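Local coordinates for protein CRISPR-associated endoribonuclease Cse3 (Thermus thermophilus, PDB 2Y8Y) that cleaves CRISPR RNA as a Cas6/Cse3/CasE-family endoribonuclease and retains the crRNA after processing, at residues W6-V11 / F84-F89; L49-P54 / L210-P215; Q97-R102 / G182-V187; A124-W129 / Q176-E181. All blocks are in the same frame, centred on the assembly; numbering follows the deposited sequence.

Interaction 1 of 4, residues W6-V11 / F84-F89; sequences WLTKLV and FPPKPF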
# COMPACT_ATOMS: atom_id res chain seq x y z
N TRP A 6 -7.35 2.51 10.34
CA TRP A 6 -8.66 2.55 9.71
C TRP A 6 -8.57 2.08 8.27
O TRP A 6 -7.71 2.54 7.51
CB TRP A 6 -9.22 3.97 9.73
CG TRP A 6 -9.58 4.42 11.10
CD1 TRP A 6 -8.73 4.93 12.03
CD2 TRP A 6 -10.88 4.40 11.70
NE1 TRP A 6 -9.43 5.24 13.19
CE2 TRP A 6 -10.75 4.92 13.00
CE3 TRP A 6 -12.14 4.00 11.25
CZ2 TRP A 6 -11.84 5.05 13.87
CZ3 TRP A 6 -13.22 4.13 12.10
CH2 TRP A 6 -13.06 4.64 13.40
N LEU A 7 -9.46 1.17 7.89
CA LEU A 7 -9.57 0.73 6.52
C LEU A 7 -10.87 1.25 5.92
O LEU A 7 -11.94 1.00 6.48
CB LEU A 7 -9.56 -0.79 6.43
CG LEU A 7 -8.29 -1.42 6.97
CD1 LEU A 7 -8.25 -2.92 6.72
CD2 LEU A 7 -7.10 -0.72 6.34
N THR A 8 -10.78 1.97 4.81
CA THR A 8 -11.97 2.42 4.09
C THR A 8 -11.96 1.84 2.70
O THR A 8 -10.98 1.95 1.98
CB THR A 8 -11.99 3.96 3.95
OG1 THR A 8 -11.85 4.56 5.24
CG2 THR A 8 -13.29 4.43 3.29
N LYS A 9 -13.07 1.21 2.32
CA LYS A 9 -13.27 0.79 0.95
C LYS A 9 -14.09 1.85 0.23
O LYS A 9 -15.20 2.18 0.64
CB LYS A 9 -14.01 -0.54 0.90
CG LYS A 9 -14.33 -1.03 -0.50
CD LYS A 9 -14.97 -2.41 -0.45
CE LYS A 9 -15.69 -2.74 -1.74
NZ LYS A 9 -16.50 -3.98 -1.59
N LEU A 10 -13.52 2.40 -0.85
CA LEU A 10 -14.26 3.31 -1.72
C LEU A 10 -14.53 2.63 -3.05
O LEU A 10 -13.62 2.10 -3.68
CB LEU A 10 -13.46 4.59 -1.97
CG LEU A 10 -12.90 5.35 -0.77
CD1 LEU A 10 -11.93 6.43 -1.23
CD2 LEU A 10 -14.01 5.96 0.08
N VAL A 11 -15.79 2.63 -3.48
CA VAL A 11 -16.12 2.16 -4.81
C VAL A 11 -16.38 3.38 -5.68
O VAL A 11 -17.40 4.04 -5.55
CB VAL A 11 -17.32 1.21 -4.82
CG1 VAL A 11 -17.68 0.82 -6.24
CG2 VAL A 11 -17.01 -0.03 -4.00
N PHE A 84 -17.90 2.83 1.88
CA PHE A 84 -18.29 1.84 2.88
C PHE A 84 -17.82 2.34 4.24
O PHE A 84 -16.80 3.01 4.34
CB PHE A 84 -17.69 0.48 2.54
CG PHE A 84 -18.39 -0.22 1.41
CD1 PHE A 84 -18.30 0.25 0.12
CD2 PHE A 84 -19.16 -1.35 1.65
CE1 PHE A 84 -18.96 -0.38 -0.92
CE2 PHE A 84 -19.83 -1.99 0.62
CZ PHE A 84 -19.72 -1.50 -0.67
N PRO A 85 -18.58 2.04 5.30
CA PRO A 85 -18.22 2.49 6.65
C PRO A 85 -16.77 2.17 6.98
O PRO A 85 -16.36 1.01 6.93
CB PRO A 85 -19.18 1.69 7.54
CG PRO A 85 -20.38 1.49 6.68
CD PRO A 85 -19.85 1.29 5.28
N PRO A 86 -15.97 3.19 7.30
CA PRO A 86 -14.58 2.91 7.67
C PRO A 86 -14.52 1.98 8.86
O PRO A 86 -15.34 2.10 9.77
CB PRO A 86 -14.04 4.30 8.04
CG PRO A 86 -14.85 5.22 7.19
CD PRO A 86 -16.24 4.64 7.22
N LYS A 87 -13.57 1.05 8.84
CA LYS A 87 -13.44 0.05 9.90
C LYS A 87 -12.14 0.26 10.69
O LYS A 87 -11.04 0.22 10.12
CB LYS A 87 -13.48 -1.36 9.31
CG LYS A 87 -13.27 -2.47 10.33
CD LYS A 87 -14.30 -2.38 11.45
CE LYS A 87 -13.91 -3.27 12.64
NZ LYS A 87 -14.88 -3.13 13.76
N PRO A 88 -12.25 0.49 11.99
CA PRO A 88 -11.04 0.57 12.81
C PRO A 88 -10.58 -0.82 13.17
O PRO A 88 -11.39 -1.66 13.58
CB PRO A 88 -11.51 1.32 14.05
CG PRO A 88 -12.95 0.92 14.20
CD PRO A 88 -13.48 0.74 12.79
N PHE A 89 -9.30 -1.09 12.99
CA PHE A 89 -8.76 -2.37 13.41
C PHE A 89 -7.50 -2.18 14.24
O PHE A 89 -6.79 -1.18 14.12
CB PHE A 89 -8.55 -3.31 12.22
CG PHE A 89 -7.54 -2.83 11.25
CD1 PHE A 89 -7.78 -1.71 10.48
CD2 PHE A 89 -6.33 -3.50 11.10
CE1 PHE A 89 -6.83 -1.26 9.58
CE2 PHE A 89 -5.39 -3.06 10.20
CZ PHE A 89 -5.64 -1.94 9.44
O HOH W 1 -14.85 0.63 4.43
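Pro-88 sets its CB over one face of the Trp-6 indole, at a tightly packed end of the contact between strand 6-11 and segment 84-89. This CB stands 3.6 Å from the centroid of the six-membered ring, only 5° off the ring normal, a clear CH-pi contact. Pro-86 CB closes on the same ring at CE3, 3.7 Å away. CG of Trp-6 is anti to its carbonyl carbon (chi1 -69°), which turns the indole across to the two prolines. Next along the strands, Leu-7 and Lys-87 form an antiparallel hydrogen-bonded pair, each N giving a nearly straight bond to the other's O at 2.9 Å. Thr-8 OG1 rests beside the Pro-86 ring and is hydrogen-bonded to Trp-73 NE1.

Toward Phe-84 the second segment leaves the strand. No direct amide bond joins Lys-9 N to the proline run; a water takes that N-H at 2.8 Å and donates to Pro-85 O. Pairing resumes where Phe-84 N reaches Lys-9 O, 3.0 Å away. On this exposed side the extended Lys-9 chain runs alongside Phe-84, with NZ 4.5 Å from the ring centroid and over its face, a cation-pi contact; Val-11 CG2 touches CE1 of the same ring.

Strand 81-89 is the outer strand of the four-stranded antiparallel sheet of the N-terminal ferredoxin-like half, with 6-11 between it and 62-67. Pairing passes through Phe-84, Lys-87 and the water, and the proline rings add apolar and CH-pi contacts to Trp-6; on the outer side of this edge strand, Pro-86 and Pro-88 have no N-H to offer.

Interaction 2 of 4, residues L49-P54 / L210-P215; sequences LWRLEP and LLSVAP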
# COMPACT_ATOMS: atom_id res chain seq x y z
N LEU A 49 -2.07 5.55 3.15
CA LEU A 49 -1.71 4.55 2.14
C LEU A 49 -2.96 4.11 1.41
O LEU A 49 -4.06 4.12 1.97
CB LEU A 49 -1.06 3.33 2.80
CG LEU A 49 0.23 3.58 3.58
CD1 LEU A 49 0.62 2.34 4.38
CD2 LEU A 49 1.34 3.97 2.62
N TRP A 50 -2.82 3.72 0.15
CA TRP A 50 -3.96 3.20 -0.58
C TRP A 50 -3.53 2.22 -1.66
O TRP A 50 -2.35 2.15 -2.00
CB TRP A 50 -4.81 4.33 -1.17
CG TRP A 50 -4.40 4.85 -2.52
CD1 TRP A 50 -4.80 4.37 -3.74
CD2 TRP A 50 -3.58 5.98 -2.79
NE1 TRP A 50 -4.25 5.11 -4.74
CE2 TRP A 50 -3.50 6.11 -4.18
CE3 TRP A 50 -2.88 6.88 -1.98
CZ2 TRP A 50 -2.76 7.12 -4.80
CZ3 TRP A 50 -2.15 7.89 -2.60
CH2 TRP A 50 -2.09 7.99 -3.99
N ARG A 51 -4.48 1.43 -2.13
CA ARG A 51 -4.26 0.58 -3.30
C ARG A 51 -5.50 0.63 -4.17
O ARG A 51 -6.63 0.47 -3.68
CB ARG A 51 -3.98 -0.86 -2.88
CG ARG A 51 -3.76 -1.81 -4.07
CD ARG A 51 -3.31 -3.22 -3.66
NE ARG A 51 -4.27 -3.88 -2.78
CZ ARG A 51 -4.09 -4.11 -1.48
NH1 ARG A 51 -2.98 -3.75 -0.84
NH2 ARG A 51 -5.05 -4.72 -0.79
N LEU A 52 -5.29 0.85 -5.47
CA LEU A 52 -6.35 0.67 -6.46
C LEU A 52 -6.37 -0.79 -6.82
O LEU A 52 -5.39 -1.32 -7.36
CB LEU A 52 -6.09 1.52 -7.70
CG LEU A 52 -7.04 1.28 -8.88
CD1 LEU A 52 -8.49 1.48 -8.46
CD2 LEU A 52 -6.69 2.19 -10.04
N GLU A 53 -7.48 -1.46 -6.50
CA GLU A 53 -7.61 -2.89 -6.75
C GLU A 53 -7.83 -3.17 -8.23
O GLU A 53 -8.35 -2.32 -8.96
CB GLU A 53 -8.77 -3.48 -5.93
CG GLU A 53 -8.66 -3.31 -4.42
CD GLU A 53 -7.68 -4.27 -3.77
OE1 GLU A 53 -6.58 -4.51 -4.32
OE2 GLU A 53 -8.00 -4.77 -2.68
N PRO A 54 -7.43 -4.37 -8.68
CA PRO A 54 -7.58 -4.76 -10.08
C PRO A 54 -9.03 -5.08 -10.40
O PRO A 54 -9.80 -5.26 -9.46
CB PRO A 54 -6.72 -6.02 -10.17
CG PRO A 54 -6.81 -6.62 -8.81
CD PRO A 54 -6.90 -5.46 -7.85
N LEU A 210 1.18 -0.20 0.28
CA LEU A 210 0.24 -0.71 1.29
C LEU A 210 0.38 -2.23 1.43
O LEU A 210 -0.03 -2.99 0.54
CB LEU A 210 -1.21 -0.34 0.93
CG LEU A 210 -2.29 -0.89 1.88
CD1 LEU A 210 -2.04 -0.50 3.32
CD2 LEU A 210 -3.67 -0.40 1.40
N LEU A 211 0.97 -2.66 2.54
CA LEU A 211 1.03 -4.10 2.81
C LEU A 211 -0.25 -4.47 3.53
O LEU A 211 -0.51 -3.99 4.65
CB LEU A 211 2.26 -4.45 3.66
CG LEU A 211 2.37 -5.90 4.13
CD1 LEU A 211 2.48 -6.87 2.96
CD2 LEU A 211 3.58 -6.06 5.01
N SER A 212 -1.06 -5.28 2.87
CA SER A 212 -2.29 -5.80 3.44
C SER A 212 -2.09 -7.23 3.88
O SER A 212 -1.55 -8.04 3.12
CB SER A 212 -3.42 -5.76 2.40
OG SER A 212 -3.66 -4.45 1.92
N VAL A 213 -2.52 -7.57 5.09
CA VAL A 213 -2.42 -8.95 5.57
C VAL A 213 -3.75 -9.41 6.11
O VAL A 213 -4.55 -8.60 6.59
CB VAL A 213 -1.35 -9.14 6.67
CG1 VAL A 213 0.04 -8.87 6.12
CG2 VAL A 213 -1.63 -8.26 7.90
N ALA A 214 -3.98 -10.71 6.02
CA ALA A 214 -5.20 -11.32 6.56
C ALA A 214 -4.98 -12.81 6.73
O ALA A 214 -4.20 -13.41 6.02
CB ALA A 214 -6.37 -11.04 5.64
N PRO A 215 -5.68 -13.44 7.69
CA PRO A 215 -5.49 -14.88 7.90
C PRO A 215 -5.80 -15.71 6.65
O PRO A 215 -6.65 -15.33 5.84
CB PRO A 215 -6.50 -15.19 9.00
CG PRO A 215 -6.60 -13.92 9.78
CD PRO A 215 -6.51 -12.83 8.74
O HOH W 2 -0.47 0.27 -2.26
O HOH W 3 -0.57 -2.41 -1.93
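Leu-49 meets Leu-210 through CB and CD1, both 4.0 Å from Leu-210 CD1, at the point where two sheets of the ferredoxin-like Cas6 architecture come close to each other: strand 49-52 edges the four-stranded N-terminal sheet, and 211-214 belongs to the second sheet, beside 98-110. The segments do not pair as strands; side chains and water make the join.

At Trp-50 the backbone does the work. Its O receives a bond from a water at 2.7 Å, and that water in turn accepts from Leu-210 N. The indole turns to the other side, onto Met-29, His-30 and Leu-33 of helix 26-34, and the Trp-50 side chain lies about 7 Å from that of Tyr-27, which is inferred to stabilise the transition state.

Arg-51 carries the polar part of the contact. CG is anti to the backbone N (chi1 179°) and the chain bends at chi3 (59°), bringing the guanidinium edge to Ser-212. NH1 and NH2 both grip the one OG, approaching end-on with the oxygen almost in the guanidinium plane. A second water accepts from NH1 and donates to Leu-210 O, so the backbone of the far segment is held as well.

Glu-53 fixes the remaining edge: its OE1 takes the NE hydrogen in a salt bridge of 2.8 Å. The guanidinium is thus held along its rim by carboxylate, hydroxyl and water, which should settle its rotation and favour its positive charge. Glu-53 OE1 lies in the guanidinium plane of Arg-51, yet NE meets it from about 50° out of the carboxylate plane.

Interaction 3 of 4, residues Q97-R102 / G182-V187; sequences QRLRFR and GRLEVV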
# COMPACT_ATOMS: atom_id res chain seq x y z
N GLN A 97 2.62 -16.37 13.60
CA GLN A 97 1.31 -16.29 12.97
C GLN A 97 1.44 -16.25 11.45
O GLN A 97 2.22 -15.47 10.91
CB GLN A 97 0.60 -15.03 13.44
CG GLN A 97 -0.81 -14.88 12.91
CD GLN A 97 -1.46 -13.62 13.41
OE1 GLN A 97 -0.78 -12.71 13.87
NE2 GLN A 97 -2.78 -13.55 13.31
N ARG A 98 0.67 -17.09 10.77
CA ARG A 98 0.69 -17.15 9.32
C ARG A 98 -0.42 -16.30 8.73
O ARG A 98 -1.58 -16.37 9.16
CB ARG A 98 0.55 -18.60 8.87
CG ARG A 98 1.77 -19.45 9.19
CD ARG A 98 1.55 -20.90 8.81
NE ARG A 98 2.81 -21.55 8.43
CZ ARG A 98 3.63 -22.15 9.29
NH1 ARG A 98 3.33 -22.19 10.58
NH2 ARG A 98 4.75 -22.71 8.85
N LEU A 99 -0.07 -15.52 7.71
CA LEU A 99 -1.02 -14.60 7.09
C LEU A 99 -0.85 -14.58 5.59
O LEU A 99 0.27 -14.68 5.09
CB LEU A 99 -0.80 -13.18 7.61
CG LEU A 99 -0.94 -13.00 9.12
CD1 LEU A 99 -0.38 -11.66 9.54
CD2 LEU A 99 -2.41 -13.16 9.53
N ARG A 100 -1.95 -14.43 4.86
CA ARG A 100 -1.85 -14.07 3.44
C ARG A 100 -1.56 -12.59 3.34
O ARG A 100 -1.91 -11.80 4.23
CB ARG A 100 -3.16 -14.38 2.72
CG ARG A 100 -3.58 -15.84 2.77
CD ARG A 100 -4.97 -16.05 2.14
NE ARG A 100 -6.04 -15.52 2.98
CZ ARG A 100 -6.67 -14.37 2.77
NH1 ARG A 100 -6.35 -13.60 1.74
NH2 ARG A 100 -7.64 -13.98 3.60
N PHE A 101 -0.90 -12.19 2.26
CA PHE A 101 -0.64 -10.77 2.06
C PHE A 101 -0.78 -10.36 0.60
O PHE A 101 -0.69 -11.18 -0.32
CB PHE A 101 0.76 -10.39 2.56
CG PHE A 101 1.87 -10.82 1.64
CD1 PHE A 101 2.42 -12.08 1.75
CD2 PHE A 101 2.34 -9.96 0.65
CE1 PHE A 101 3.44 -12.50 0.88
CE2 PHE A 101 3.35 -10.36 -0.22
CZ PHE A 101 3.91 -11.63 -0.11
N ARG A 102 -1.00 -9.06 0.42
CA ARG A 102 -0.99 -8.43 -0.88
C ARG A 102 -0.24 -7.11 -0.73
O ARG A 102 -0.42 -6.39 0.26
CB ARG A 102 -2.43 -8.18 -1.35
CG ARG A 102 -2.54 -7.49 -2.71
CD ARG A 102 -3.97 -7.42 -3.20
NE ARG A 102 -4.44 -8.74 -3.60
CZ ARG A 102 -4.75 -9.10 -4.84
NH1 ARG A 102 -4.67 -8.22 -5.83
NH2 ARG A 102 -5.17 -10.33 -5.10
N GLY A 182 1.03 -13.42 -1.58
CA GLY A 182 1.61 -14.64 -1.08
C GLY A 182 1.23 -14.93 0.35
O GLY A 182 0.19 -14.48 0.84
N ARG A 183 2.08 -15.71 1.01
CA ARG A 183 1.86 -16.05 2.42
C ARG A 183 3.13 -15.76 3.19
O ARG A 183 4.25 -16.02 2.73
CB ARG A 183 1.45 -17.52 2.56
CG ARG A 183 0.11 -17.85 1.95
CD ARG A 183 -0.25 -19.31 2.14
NE ARG A 183 -0.51 -19.67 3.54
CZ ARG A 183 0.16 -20.61 4.20
NH1 ARG A 183 1.13 -21.28 3.61
NH2 ARG A 183 -0.14 -20.87 5.47
N LEU A 184 2.96 -15.21 4.38
CA LEU A 184 4.08 -14.86 5.22
C LEU A 184 3.82 -15.26 6.67
O LEU A 184 2.72 -15.71 7.02
CB LEU A 184 4.42 -13.37 5.10
CG LEU A 184 3.32 -12.35 5.41
CD1 LEU A 184 2.94 -12.36 6.89
CD2 LEU A 184 3.76 -10.95 5.01
N GLU A 185 4.84 -15.12 7.50
CA GLU A 185 4.66 -15.29 8.94
C GLU A 185 5.18 -14.08 9.69
O GLU A 185 6.09 -13.38 9.22
CB GLU A 185 5.33 -16.57 9.44
CG GLU A 185 6.82 -16.62 9.24
CD GLU A 185 7.45 -17.84 9.90
OE1 GLU A 185 6.89 -18.34 10.90
OE2 GLU A 185 8.51 -18.29 9.43
N VAL A 186 4.60 -13.83 10.85
CA VAL A 186 5.06 -12.80 11.77
C VAL A 186 6.27 -13.33 12.52
O VAL A 186 6.25 -14.43 13.08
CB VAL A 186 3.95 -12.47 12.79
CG1 VAL A 186 4.45 -11.46 13.83
CG2 VAL A 186 2.73 -11.98 12.06
N VAL A 187 7.35 -12.55 12.52
CA VAL A 187 8.56 -12.93 13.24
C VAL A 187 8.68 -12.12 14.52
O VAL A 187 8.84 -12.67 15.62
CB VAL A 187 9.80 -12.77 12.33
CG1 VAL A 187 11.08 -13.07 13.09
CG2 VAL A 187 9.67 -13.68 11.14
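Two neighbouring strands of the larger, second sheet run antiparallel here, 98-102 against 182-186, with their short axes 4.6 Å apart at closest approach. Five backbone bonds hold the ladder. Leu-99 and Leu-184 exchange a pair, the one from Leu-184 N to Leu-99 O being 2.8 Å and nearly straight (174°). Phe-101 and Gly-182 exchange another, while Val-186 N reaches Gln-97 O at the outer end. Between these rungs Arg-98 with Glu-185 and Arg-100 with Arg-183 form non-hydrogen-bonded pairs, where CA-H groups lean on the carbonyls opposite.

The buried face carries Leu-99, Phe-101, Leu-184 and Val-186. With chi1 at 76°, CG of Phe-101 sits between the backbone N and the carbonyl carbon, which swings the ring over Gly-182: the glycine N lies 3.5 Å above the ring plane, toward the rim, and CE1 comes to 3.3 Å from Gly-182 C. Leu-184 CD2 adds to the cluster at Phe-101 CD1, 3.7 Å away, and its other methyl, CD1, turns to Leu-99 CB. Further along, Leu-99 CD1 meets Val-186 CG2.

In this ferredoxin-like half of the Cas6 fold, strand 98-110 lies between 173-186 and 211-214, so Phe-101 also packs on Leu-211 and Val-213.

The opposite face is charged. Arg-98 and Arg-183 cross with their guanidinium planes only 17° apart, and Arg-98 CD rests 3.7 Å from Arg-183 NH2. Like charges come near each other here, Arg-98 NE being 4.2 Å from Arg-183 NH2. Arg-183 also makes a cation-pi contact with Trp-149.

Interaction 4 of 4, residues A124-W129 / Q176-E181; sequences AEKVAW and QAVLFE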
# COMPACT_ATOMS: atom_id res chain seq x y z
N ALA A 124 13.66 -11.84 -10.28
CA ALA A 124 14.47 -12.33 -9.16
C ALA A 124 14.82 -11.19 -8.20
O ALA A 124 14.73 -11.35 -6.97
CB ALA A 124 15.74 -13.02 -9.66
N GLU A 125 15.21 -10.05 -8.74
CA GLU A 125 15.58 -8.91 -7.90
C GLU A 125 14.36 -8.40 -7.15
O GLU A 125 14.46 -8.01 -5.97
CB GLU A 125 16.18 -7.79 -8.75
CG GLU A 125 17.58 -8.11 -9.26
CD GLU A 125 18.03 -7.20 -10.38
OE1 GLU A 125 17.20 -6.51 -11.00
OE2 GLU A 125 19.25 -7.21 -10.67
N LYS A 126 13.20 -8.40 -7.81
CA LYS A 126 11.97 -7.93 -7.19
C LYS A 126 11.54 -8.80 -6.02
O LYS A 126 11.18 -8.28 -4.95
CB LYS A 126 10.86 -7.82 -8.24
CG LYS A 126 11.13 -6.71 -9.24
CD LYS A 126 10.36 -6.84 -10.53
CE LYS A 126 10.65 -5.66 -11.43
NZ LYS A 126 10.14 -5.87 -12.80
N VAL A 127 11.60 -10.12 -6.20
CA VAL A 127 11.31 -11.07 -5.12
C VAL A 127 12.32 -10.96 -3.98
O VAL A 127 11.94 -10.97 -2.81
CB VAL A 127 11.21 -12.51 -5.64
CG1 VAL A 127 11.12 -13.49 -4.48
CG2 VAL A 127 9.99 -12.65 -6.54
N ALA A 128 13.60 -10.84 -4.30
CA ALA A 128 14.62 -10.69 -3.26
C ALA A 128 14.38 -9.41 -2.45
O ALA A 128 14.57 -9.39 -1.23
CB ALA A 128 16.02 -10.70 -3.88
N TRP A 129 14.00 -8.35 -3.14
CA TRP A 129 13.68 -7.09 -2.49
C TRP A 129 12.53 -7.31 -1.50
O TRP A 129 12.61 -6.91 -0.33
CB TRP A 129 13.31 -6.04 -3.53
CG TRP A 129 12.90 -4.69 -2.96
CD1 TRP A 129 13.74 -3.66 -2.66
CD2 TRP A 129 11.58 -4.23 -2.65
NE1 TRP A 129 13.03 -2.59 -2.18
CE2 TRP A 129 11.69 -2.91 -2.17
CE3 TRP A 129 10.30 -4.82 -2.72
CZ2 TRP A 129 10.59 -2.16 -1.76
CZ3 TRP A 129 9.19 -4.06 -2.32
CH2 TRP A 129 9.35 -2.74 -1.85
N GLN A 176 7.38 2.02 -11.79
CA GLN A 176 7.12 0.59 -11.88
C GLN A 176 6.31 0.09 -10.68
O GLN A 176 6.66 0.34 -9.52
CB GLN A 176 8.43 -0.19 -12.03
CG GLN A 176 8.17 -1.66 -12.28
CD GLN A 176 9.36 -2.42 -12.77
OE1 GLN A 176 10.49 -1.92 -12.79
NE2 GLN A 176 9.11 -3.63 -13.21
N ALA A 177 5.23 -0.61 -10.97
CA ALA A 177 4.32 -1.09 -9.94
C ALA A 177 4.22 -2.60 -10.04
O ALA A 177 3.74 -3.14 -11.04
CB ALA A 177 2.95 -0.45 -10.11
N VAL A 178 4.67 -3.28 -8.99
CA VAL A 178 4.72 -4.73 -8.96
C VAL A 178 3.74 -5.20 -7.89
O VAL A 178 3.87 -4.82 -6.71
CB VAL A 178 6.15 -5.19 -8.60
CG1 VAL A 178 6.22 -6.71 -8.57
CG2 VAL A 178 7.14 -4.65 -9.60
N LEU A 179 2.76 -5.99 -8.30
CA LEU A 179 1.74 -6.50 -7.40
C LEU A 179 2.11 -7.90 -6.92
O LEU A 179 2.08 -8.87 -7.69
CB LEU A 179 0.37 -6.52 -8.09
CG LEU A 179 -0.80 -7.01 -7.23
CD1 LEU A 179 -1.00 -6.11 -6.02
CD2 LEU A 179 -2.04 -7.04 -8.09
N PHE A 180 2.47 -8.00 -5.64
CA PHE A 180 2.85 -9.26 -5.00
C PHE A 180 1.67 -9.81 -4.21
O PHE A 180 0.93 -9.05 -3.55
CB PHE A 180 3.96 -9.04 -3.97
CG PHE A 180 5.27 -8.54 -4.52
CD1 PHE A 180 6.17 -9.40 -5.15
CD2 PHE A 180 5.65 -7.22 -4.31
CE1 PHE A 180 7.42 -8.94 -5.58
CE2 PHE A 180 6.87 -6.75 -4.75
CZ PHE A 180 7.76 -7.62 -5.40
N GLU A 181 1.51 -11.13 -4.23
CA GLU A 181 0.56 -11.81 -3.34
C GLU A 181 1.20 -13.08 -2.85
O GLU A 181 1.88 -13.77 -3.61
CB GLU A 181 -0.72 -12.15 -4.09
CG GLU A 181 -1.80 -12.71 -3.22
CD GLU A 181 -3.12 -12.84 -3.95
OE1 GLU A 181 -3.20 -13.70 -4.85
OE2 GLU A 181 -4.05 -12.08 -3.63
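Lys-126 NZ is gripped by Asp-155 OD2 in a salt bridge and, more weakly, by Lys-121 O; it also comes up to the side-chain amide of Gln-176 from the opposite direction. The lysine chain is extended beyond CG, and this reach carries its charge from the helix to the strand. On the way CD brushes Val-178 CG2, 4.0 Å off, so the aliphatic part lies against the strand while the buried ammonium is paired with a carboxylate.

Further up, Phe-180 points toward the helix. Its CG is anti to the carbonyl carbon (chi1 -63°), and CZ comes 3.5 Å from Lys-126 O, with CE1 close to the same carbonyl. Val-178 CG1, from its own strand, covers one face of the ring at 3.6 Å above the plane. Trp-129 joins from the next turn of the helix, its CZ3 4.3 Å from Phe-180 CE2, and also packs on Ala-105 and Pro-107 of strand 98-110.

The axes of helix segment 124-129 and strand segment 176-181 stand 10.8 Å apart at closest approach and 61° askew, a helix laid across one face of an antiparallel sheet, as in the alpha/beta packing of ferredoxin-like folds.

Interactions 3 and 4 share strand 173-186 and touch directly: Arg-102 NH2 meets Glu-181 OE2 in a salt bridge. Interaction 2 joins the same sheet through strand 211-214, where Ala-214 O lies 2.7 Å from Arg-100 N in a probable hydrogen bond. Its other segment, 49-54, sits in the four-stranded sheet that interaction 1 closes at the far edge, so interaction 2 bridges the two halves. The centres of interactions 1 and 4 lie about 27 Å apart, on opposite sides of the chain's centre. By nearest atoms, interactions 4 and 2 approach the bound RNA to about 5 and 6 Å, against about 14 and 15 Å for interactions 1 and 3.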